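Local coordinates for phosphate transporter (Thermotoga maritima MSB8, PDB 6L85), which probably imports phosphate across the cell membrane, coupled to sodium ions, and is a bacterial relative of the human SLC20 carriers, at residues E78-A83 and A267-V272; A234-F239 and T317-R322. One frame throughout, in Å; residues are numbered along the deposited sequence.

Interaction 1: E78-A83 and A267-V272; sequences ELMYGA and AAVMIV
Met-80 reaches across to Val-269 and Val-272 with its terminal methyl, and this one side chain carries the largest share of a contact made almost wholly by hydrocarbon. Its chain runs extended as far as the sulfur and then bends (chi3 -72°), which turns CE onto the facing helix. There CE lies 3.6 Å from CG1 of Val-272 and 4.1 Å from CG1 of Val-269. Alongside, Leu-79 and Ala-83, one helical turn apart, point toward the other segment, where Ala-268 and Val-272 are spaced in the same way. With CG anti to the backbone nitrogen (chi1 172°), Leu-79 sends its CD2 branch to CG2 of Val-272, 4.1 Å away, the two side chains crossing at a slant. The methyl CB of Ala-83 rests 3.8 Å from CG2 of Val-269.

A second kind of contact pairs methyls with backbone carbonyls: Met-80 CE comes to 3.5 Å from Val-269 O, while Val-269 CG2 sits 3.7 Å from Met-80 O. This reciprocal approach goes with a close backbone register, the CA atoms of Met-80 and Val-269 being 4.8 Å apart.

The two segments are thus a nearly antiparallel helix pair (155° between their directions), their axes 8.6 Å apart at closest. Helix 2-32 packs against both partners: Ile-3 touches Met-80 and Val-269, and Ala-7 also meets Val-269. On the face of helix 76-99 turned from this interface, Glu-78 is hydrogen-bonded to Tyr-393 of helix 368-400, which also touches Tyr-81.

Interaction 2: A234-F239 and T317-R322; sequences AVENVF and TLTNSR
Glu-236 brings its carboxylate to Asn-320 and Ser-321 in the first turn of helix 320-339, its chain bending at chi2 (-67°) to turn the group there. OE2 takes a hydrogen bond from Ser-321 OG at 2.9 Å, on its syn lone pair. OE1 draws on two backbone donors, Asn-320 N at 2.9 Å and Ser-321 N at 3.3 Å, both weak bonds. The tight part lies beside this grip: CB of Ser-321 stands over the centre of the Phe-239 ring in a CH-pi contact, 3.8 Å from the centroid, and Phe-239 CB abuts Asn-320 CB at the same separation. Asn-320 spends its OD1 on Gln-243, a sodium ligand. The setting is the N terminus of helix 320-339, with Thr-319 as its N-cap, accepting a weak bond from Arg-322 N on OG1. The glutamate arrives separately, from helix 231-258, its negative charge probably steadied by the positive end of the helix dipole. With an alanine in place of Glu-236, Ser-321 OG would probably lose its acceptor and the end of the helix its countercharge. The fit is looser at Thr-319, which is partly exposed and meets Glu-236 OE1 only through CB, at 3.7 Å.

How the interactions relate
Following the chain from its N terminus, helix 76-99 supplies residues 78-83, the first half of interaction 1. Helix 231-258 then provides residues 234-239, which open interaction 2 before interaction 1 has closed. The next helix, 260-275, closes the first loop at residues 267-272, after 183 mostly helical residues; the second closes at 317-322, where helix 320-339 begins, after 77. The two loops therefore cross. The contacts lie on opposite sides of the chain's centre, about 47 Å apart between their centres. The consecutive helices 231-258 and 260-275 connect them: one is tied to helix 320-339, the other to helix 76-99.

Interaction 1: E78-A83 and A267-V272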
# COMPACT_ATOMS: atom_id res chain seq x y z
N GLU B 78 -17.92 22.06 -27.05
CA GLU B 78 -17.67 21.04 -28.05
C GLU B 78 -16.65 20.02 -27.54
O GLU B 78 -16.77 18.84 -27.85
CB GLU B 78 -17.21 21.67 -29.37
CG GLU B 78 -18.23 22.63 -30.04
CD GLU B 78 -19.67 22.09 -30.09
OE1 GLU B 78 -19.87 20.86 -30.23
OE2 GLU B 78 -20.61 22.91 -29.98
N LEU B 79 -15.64 20.48 -26.79
CA LEU B 79 -14.71 19.56 -26.15
C LEU B 79 -15.46 18.58 -25.27
O LEU B 79 -15.14 17.39 -25.24
CB LEU B 79 -13.69 20.34 -25.32
CG LEU B 79 -12.82 19.42 -24.47
CD1 LEU B 79 -12.04 18.48 -25.37
CD2 LEU B 79 -11.89 20.20 -23.58
N MET B 80 -16.47 19.07 -24.57
CA MET B 80 -17.25 18.22 -23.68
C MET B 80 -18.01 17.15 -24.48
O MET B 80 -17.95 15.94 -24.17
CB MET B 80 -18.13 19.15 -22.83
CG MET B 80 -19.49 18.71 -22.39
SD MET B 80 -20.24 20.14 -21.53
CE MET B 80 -19.27 20.16 -20.02
N TYR B 81 -18.67 17.56 -25.57
CA TYR B 81 -19.36 16.56 -26.39
C TYR B 81 -18.38 15.64 -27.13
O TYR B 81 -18.68 14.46 -27.35
CB TYR B 81 -20.32 17.26 -27.37
CG TYR B 81 -21.50 17.91 -26.67
CD1 TYR B 81 -22.25 17.20 -25.74
CD2 TYR B 81 -21.84 19.23 -26.92
CE1 TYR B 81 -23.32 17.78 -25.09
CE2 TYR B 81 -22.91 19.83 -26.27
CZ TYR B 81 -23.64 19.09 -25.35
OH TYR B 81 -24.72 19.66 -24.69
N GLY B 82 -17.20 16.13 -27.50
CA GLY B 82 -16.21 15.28 -28.13
C GLY B 82 -15.67 14.21 -27.19
O GLY B 82 -15.47 13.06 -27.59
N ALA B 83 -15.40 14.60 -25.94
CA ALA B 83 -14.94 13.63 -24.94
C ALA B 83 -15.97 12.52 -24.79
O ALA B 83 -15.63 11.32 -24.84
CB ALA B 83 -14.68 14.32 -23.61
N ALA B 267 -12.55 13.79 -16.99
CA ALA B 267 -11.99 15.01 -16.43
C ALA B 267 -12.23 16.21 -17.34
O ALA B 267 -12.49 17.32 -16.87
CB ALA B 267 -10.49 14.86 -16.18
N ALA B 268 -12.10 16.02 -18.65
CA ALA B 268 -12.32 17.15 -19.55
C ALA B 268 -13.76 17.64 -19.43
O ALA B 268 -14.01 18.86 -19.40
CB ALA B 268 -11.97 16.77 -20.99
N VAL B 269 -14.71 16.71 -19.33
CA VAL B 269 -16.11 17.12 -19.16
C VAL B 269 -16.31 17.84 -17.82
O VAL B 269 -16.98 18.88 -17.76
CB VAL B 269 -17.04 15.91 -19.28
CG1 VAL B 269 -18.46 16.32 -18.99
CG2 VAL B 269 -16.92 15.28 -20.69
N MET B 270 -15.73 17.30 -16.74
CA MET B 270 -15.84 17.95 -15.44
C MET B 270 -15.21 19.34 -15.45
O MET B 270 -15.75 20.28 -14.86
CB MET B 270 -15.19 17.09 -14.35
CG MET B 270 -15.89 15.73 -14.17
SD MET B 270 -15.04 14.69 -12.97
CE MET B 270 -15.24 15.75 -11.52
N ILE B 271 -14.04 19.48 -16.08
CA ILE B 271 -13.36 20.76 -16.09
C ILE B 271 -14.17 21.78 -16.86
O ILE B 271 -14.29 22.94 -16.44
CB ILE B 271 -11.93 20.61 -16.66
CG1 ILE B 271 -11.04 19.86 -15.68
CG2 ILE B 271 -11.31 21.97 -16.90
CD1 ILE B 271 -9.76 19.32 -16.33
N VAL B 272 -14.79 21.38 -17.98
CA VAL B 272 -15.60 22.35 -18.72
C VAL B 272 -16.85 22.73 -17.91
O VAL B 272 -17.16 23.93 -17.76
CB VAL B 272 -15.94 21.84 -20.14
CG1 VAL B 272 -16.92 22.78 -20.84
CG2 VAL B 272 -14.67 21.75 -20.99

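Interaction 2: A234-F239 and T317-R322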
# COMPACT_ATOMS: atom_id res chain seq x y z
N ALA B 234 13.24 -26.71 -7.92
CA ALA B 234 13.13 -25.80 -6.78
C ALA B 234 13.18 -24.35 -7.23
O ALA B 234 12.39 -23.51 -6.76
CB ALA B 234 14.24 -26.08 -5.76
N VAL B 235 14.09 -24.03 -8.16
CA VAL B 235 14.19 -22.66 -8.64
C VAL B 235 12.92 -22.26 -9.39
O VAL B 235 12.40 -21.15 -9.20
CB VAL B 235 15.44 -22.49 -9.52
CG1 VAL B 235 15.42 -21.15 -10.26
CG2 VAL B 235 16.70 -22.62 -8.65
N GLU B 236 12.39 -23.15 -10.23
CA GLU B 236 11.16 -22.80 -10.93
C GLU B 236 9.99 -22.69 -9.98
O GLU B 236 9.08 -21.90 -10.22
CB GLU B 236 10.86 -23.81 -12.04
CG GLU B 236 11.79 -23.61 -13.24
CD GLU B 236 11.54 -22.29 -13.98
OE1 GLU B 236 10.36 -21.95 -14.23
OE2 GLU B 236 12.53 -21.61 -14.35
N ASN B 237 10.00 -23.46 -8.89
CA ASN B 237 8.94 -23.35 -7.89
C ASN B 237 8.98 -21.98 -7.22
O ASN B 237 7.93 -21.33 -7.01
CB ASN B 237 9.10 -24.48 -6.88
CG ASN B 237 7.97 -24.54 -5.92
OD1 ASN B 237 6.81 -24.75 -6.32
ND2 ASN B 237 8.26 -24.35 -4.64
N VAL B 238 10.18 -21.49 -6.91
CA VAL B 238 10.32 -20.16 -6.33
C VAL B 238 9.89 -19.08 -7.32
O VAL B 238 9.17 -18.14 -6.96
CB VAL B 238 11.78 -19.97 -5.85
CG1 VAL B 238 12.03 -18.54 -5.49
CG2 VAL B 238 12.02 -20.84 -4.64
N PHE B 239 10.30 -19.20 -8.59
CA PHE B 239 9.82 -18.25 -9.59
C PHE B 239 8.31 -18.33 -9.74
O PHE B 239 7.66 -17.31 -10.00
CB PHE B 239 10.48 -18.49 -10.94
CG PHE B 239 11.79 -17.79 -11.09
CD1 PHE B 239 11.84 -16.41 -11.20
CD2 PHE B 239 12.97 -18.51 -11.10
CE1 PHE B 239 13.06 -15.76 -11.34
CE2 PHE B 239 14.19 -17.86 -11.25
CZ PHE B 239 14.23 -16.49 -11.36
N THR B 317 3.09 -23.06 -21.51
CA THR B 317 4.44 -23.56 -21.71
C THR B 317 5.50 -22.51 -21.42
O THR B 317 6.70 -22.77 -21.63
CB THR B 317 4.60 -24.09 -23.15
OG1 THR B 317 4.36 -23.04 -24.10
CG2 THR B 317 3.62 -25.23 -23.41
N LEU B 318 5.10 -21.33 -20.96
CA LEU B 318 6.05 -20.30 -20.54
C LEU B 318 6.61 -20.66 -19.16
O LEU B 318 5.85 -20.81 -18.20
CB LEU B 318 5.38 -18.94 -20.52
CG LEU B 318 6.29 -17.72 -20.40
CD1 LEU B 318 7.17 -17.61 -21.64
CD2 LEU B 318 5.45 -16.45 -20.19
N THR B 319 7.93 -20.81 -19.05
CA THR B 319 8.50 -21.14 -17.75
C THR B 319 8.19 -20.02 -16.76
O THR B 319 7.95 -18.87 -17.12
CB THR B 319 10.01 -21.35 -17.82
OG1 THR B 319 10.64 -20.26 -18.53
CG2 THR B 319 10.35 -22.68 -18.52
N ASN B 320 8.21 -20.38 -15.48
CA ASN B 320 7.96 -19.39 -14.44
C ASN B 320 9.02 -18.31 -14.41
O ASN B 320 8.71 -17.14 -14.14
CB ASN B 320 7.86 -20.09 -13.10
CG ASN B 320 6.56 -20.85 -12.96
OD1 ASN B 320 5.49 -20.24 -12.96
ND2 ASN B 320 6.64 -22.17 -12.90
N SER B 321 10.27 -18.65 -14.73
CA SER B 321 11.29 -17.61 -14.78
C SER B 321 11.05 -16.67 -15.95
O SER B 321 11.31 -15.46 -15.85
CB SER B 321 12.68 -18.23 -14.86
OG SER B 321 12.75 -19.14 -15.94
N ARG B 322 10.47 -17.18 -17.04
CA ARG B 322 10.18 -16.30 -18.17
C ARG B 322 8.95 -15.43 -17.90
O ARG B 322 8.93 -14.27 -18.30
CB ARG B 322 9.98 -17.11 -19.44
CG ARG B 322 11.29 -17.56 -20.06
CD ARG B 322 11.10 -18.21 -21.43
NE ARG B 322 12.39 -18.45 -22.06
CZ ARG B 322 13.18 -19.46 -21.75
NH1 ARG B 322 12.82 -20.35 -20.83
NH2 ARG B 322 14.35 -19.60 -22.37